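Local structure of proline iminopeptidase (Streptomyces halstedii, 3WMR) at residues L64-L69 with E305-Y310. The protein is an amidohydrolase of the alpha/beta hydrolase fold with a hydrophobic tunnel for polyketide substrates, and probably releases N-terminal proline from peptides. Residues are numbered along the deposited sequence; the frame is centred on the assembly and turned at random.
Sequences LAMTSL and EVMIDY
Leu69 meets Met307 and Ile308 through one methyl group, CD2. The contact belongs to the alpha/beta hydrolase fold. It joins segment 64-69, largely 3-10 and in the loop between strands 49-52 and 76-80, to helix 300-312 near the C-terminus. Leu69 CD2 lies 3.8 Å from Met307 CB. Leu69 CD2 is also 3.8 Å from Ile308 CD1, so one branch touches two successive residues of the helix. The Leu69 and Ile308 side chains run past each other in opposite directions, while Met307 crosses Leu69 at a slant. Further along, Met66 CE and Met307 CE approach to 4.4 Å, a looser touch between methyl ends. No hydrogen bond crosses between the two segments; the contact is apolar.

Met307 points its CB at segment 64-69, then bends at both chi2 (-63°) and chi3. The bends fold its thioether back, and its CE reaches the Met66 methyl. Met66 is extended at chi2 (-173°), which carries its SD away from its own backbone; the bend at chi3 (58°) then sets CE.

Both methionines also touch Phe123 of strand 120-125, and Met307 packs on Met259 of strand 258-263. The pair therefore links both segments to strand 120-125 of the central sheet. Leu69 has further helix neighbours in His304 and Leu311. A polar link lies alongside: Ser68 OG is hydrogen-bonded to His304 ND1. The Met66 side chain is about 11 Å from that of Ser126, the predicted nucleophile, so the contact is apolar packing at some distance from it.

Within segment 64-69, Leu64 O accepts two bonds from Thr67. Thr67 N donates to Leu64 O at 3.1 Å. Thr67 OG1 donates to the same Leu64 O at 3.0 Å, nearly in line with the carbonyl.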
ATOM      1  N   LEU A  64      -1.161 -11.331   0.288  1.00 27.59           N
ATOM      2  CA  LEU A  64      -1.959 -12.569   0.433  1.00 28.52           C
ATOM      3  C   LEU A  64      -1.801 -13.244   1.796  1.00 26.95           C
ATOM      4  O   LEU A  64      -2.710 -13.898   2.254  1.00 27.80           O
ATOM      5  CB  LEU A  64      -1.648 -13.578  -0.683  1.00 29.46           C
ATOM      6  CG  LEU A  64      -2.405 -13.349  -1.990  1.00 30.27           C
ATOM      7  CD1 LEU A  64      -1.822 -14.222  -3.106  1.00 31.16           C
ATOM      8  CD2 LEU A  64      -3.892 -13.614  -1.808  1.00 30.22           C
ATOM      9  N   ALA A  65      -0.676 -13.027   2.454  1.00 26.98           N
ATOM     10  CA  ALA A  65      -0.474 -13.439   3.848  1.00 27.10           C
ATOM     11  C   ALA A  65      -1.601 -13.051   4.799  1.00 27.34           C
ATOM     12  O   ALA A  65      -1.886 -13.755   5.767  1.00 28.38           O
ATOM     13  CB  ALA A  65       0.825 -12.851   4.358  1.00 26.89           C
ATOM     14  N   MET A  66      -2.247 -11.928   4.525  1.00 26.75           N
ATOM     15  CA  MET A  66      -3.280 -11.405   5.405  1.00 26.75           C
ATOM     16  C   MET A  66      -4.604 -12.177   5.398  1.00 27.15           C
ATOM     17  O   MET A  66      -5.538 -11.821   6.126  1.00 26.66           O
ATOM     18  CB  MET A  66      -3.503  -9.923   5.080  1.00 25.60           C
ATOM     19  CG  MET A  66      -2.263  -9.098   5.380  1.00 25.82           C
ATOM     20  SD  MET A  66      -2.509  -7.316   5.210  1.00 25.45           S
ATOM     21  CE  MET A  66      -3.833  -7.061   6.384  1.00 25.54           C
ATOM     22  N   THR A  67      -4.701 -13.228   4.583  1.00 28.24           N
ATOM     23  CA  THR A  67      -5.776 -14.220   4.747  1.00 28.63           C
ATOM     24  C   THR A  67      -5.715 -14.887   6.126  1.00 28.38           C
ATOM     25  O   THR A  67      -6.684 -15.487   6.549  1.00 29.50           O
ATOM     26  CB  THR A  67      -5.728 -15.324   3.677  1.00 29.51           C
ATOM     27  OG1 THR A  67      -4.443 -15.942   3.701  1.00 29.04           O
ATOM     28  CG2 THR A  67      -5.993 -14.752   2.274  1.00 29.93           C
ATOM     29  N   SER A  68      -4.586 -14.787   6.824  1.00 28.54           N
ATOM     30  CA  SER A  68      -4.497 -15.293   8.191  1.00 28.20           C
ATOM     31  C   SER A  68      -5.574 -14.705   9.095  1.00 27.84           C
ATOM     32  O   SER A  68      -6.075 -15.377   9.981  1.00 27.49           O
ATOM     33  CB  SER A  68      -3.116 -15.018   8.790  1.00 28.66           C
ATOM     34  OG  SER A  68      -2.912 -13.628   9.032  1.00 28.95           O
ATOM     35  N   LEU A  69      -5.939 -13.442   8.884  1.00 26.89           N
ATOM     36  CA  LEU A  69      -6.974 -12.827   9.707  1.00 26.70           C
ATOM     37  C   LEU A  69      -8.317 -13.571   9.727  1.00 27.27           C
ATOM     38  O   LEU A  69      -9.045 -13.482  10.722  1.00 26.43           O
ATOM     39  CB  LEU A  69      -7.200 -11.353   9.294  1.00 25.67           C
ATOM     40  CG  LEU A  69      -5.943 -10.480   9.219  1.00 25.02           C
ATOM     41  CD1 LEU A  69      -6.317  -9.108   8.675  1.00 24.46           C
ATOM     42  CD2 LEU A  69      -5.255 -10.351  10.563  1.00 24.61           C
ATOM     43  N   GLU A 305      -0.853 -10.824  15.186  1.00 33.25           N
ATOM     44  CA  GLU A 305      -1.235 -10.467  16.554  1.00 34.38           C
ATOM     45  C   GLU A 305      -1.606  -8.983  16.686  1.00 32.41           C
ATOM     46  O   GLU A 305      -2.583  -8.634  17.350  1.00 31.06           O
ATOM     47  CB  GLU A 305      -0.106 -10.780  17.542  1.00 38.35           C
ATOM     48  CG  GLU A 305       0.114 -12.262  17.821  1.00 42.33           C
ATOM     49  CD  GLU A 305       1.379 -12.541  18.633  1.00 46.49           C
ATOM     50  OE1 GLU A 305       2.139 -11.587  18.939  1.00 48.66           O
ATOM     51  OE2 GLU A 305       1.620 -13.729  18.960  1.00 48.79           O
ATOM     52  N   VAL A 306      -0.818  -8.115  16.064  1.00 30.86           N
ATOM     53  CA  VAL A 306      -1.045  -6.675  16.184  1.00 29.27           C
ATOM     54  C   VAL A 306      -2.361  -6.305  15.514  1.00 27.29           C
ATOM     55  O   VAL A 306      -3.183  -5.624  16.103  1.00 26.82           O
ATOM     56  CB  VAL A 306       0.123  -5.862  15.605  1.00 29.35           C
ATOM     57  CG1 VAL A 306      -0.247  -4.381  15.479  1.00 28.99           C
ATOM     58  CG2 VAL A 306       1.345  -6.013  16.492  1.00 30.41           C
ATOM     59  N   MET A 307      -2.572  -6.819  14.309  1.00 26.99           N
ATOM     60  CA  MET A 307      -3.804  -6.598  13.579  1.00 26.11           C
ATOM     61  C   MET A 307      -5.031  -7.100  14.329  1.00 26.33           C
ATOM     62  O   MET A 307      -5.996  -6.361  14.513  1.00 24.84           O
ATOM     63  CB  MET A 307      -3.723  -7.238  12.196  1.00 26.05           C
ATOM     64  CG  MET A 307      -2.893  -6.443  11.198  1.00 26.39           C
ATOM     65  SD  MET A 307      -3.582  -4.800  10.863  1.00 26.09           S
ATOM     66  CE  MET A 307      -5.148  -5.228  10.125  1.00 25.63           C
ATOM     67  N   ILE A 308      -4.994  -8.347  14.788  1.00 26.55           N
ATOM     68  CA  ILE A 308      -6.139  -8.901  15.508  1.00 28.00           C
ATOM     69  C   ILE A 308      -6.481  -8.085  16.758  1.00 28.65           C
ATOM     70  O   ILE A 308      -7.662  -7.831  17.034  1.00 27.15           O
ATOM     71  CB  ILE A 308      -5.908 -10.380  15.891  1.00 29.30           C
ATOM     72  CG1 ILE A 308      -5.835 -11.240  14.634  1.00 29.46           C
ATOM     73  CG2 ILE A 308      -7.015 -10.884  16.810  1.00 30.72           C
ATOM     74  CD1 ILE A 308      -7.058 -11.181  13.750  1.00 28.44           C
ATOM     75  N   ASP A 309      -5.450  -7.677  17.503  1.00 30.39           N
ATOM     76  CA  ASP A 309      -5.611  -6.832  18.694  1.00 31.21           C
ATOM     77  C   ASP A 309      -6.328  -5.509  18.359  1.00 29.13           C
ATOM     78  O   ASP A 309      -7.272  -5.102  19.043  1.00 26.70           O
ATOM     79  CB  ASP A 309      -4.238  -6.568  19.313  1.00 34.46           C
ATOM     80  CG  ASP A 309      -4.321  -5.882  20.661  1.00 38.18           C
ATOM     81  OD1 ASP A 309      -4.352  -6.603  21.685  1.00 41.95           O
ATOM     82  OD2 ASP A 309      -4.356  -4.625  20.698  1.00 39.40           O
ATOM     83  N   TYR A 310      -5.889  -4.855  17.286  1.00 27.51           N
ATOM     84  CA  TYR A 310      -6.536  -3.629  16.823  1.00 25.00           C
ATOM     85  C   TYR A 310      -7.967  -3.936  16.356  1.00 24.52           C
ATOM     86  O   TYR A 310      -8.926  -3.255  16.755  1.00 22.76           O
ATOM     87  CB  TYR A 310      -5.728  -2.983  15.679  1.00 25.16           C
ATOM     88  CG  TYR A 310      -6.527  -1.951  14.918  1.00 24.47           C
ATOM     89  CD1 TYR A 310      -6.710  -0.669  15.438  1.00 24.63           C
ATOM     90  CD2 TYR A 310      -7.154  -2.271  13.721  1.00 23.54           C
ATOM     91  CE1 TYR A 310      -7.475   0.276  14.774  1.00 24.49           C
ATOM     92  CE2 TYR A 310      -7.921  -1.335  13.052  1.00 24.05           C
ATOM     93  CZ  TYR A 310      -8.083  -0.057  13.583  1.00 24.62           C
ATOM     94  OH  TYR A 310      -8.845   0.889  12.907  1.00 24.78           O
TER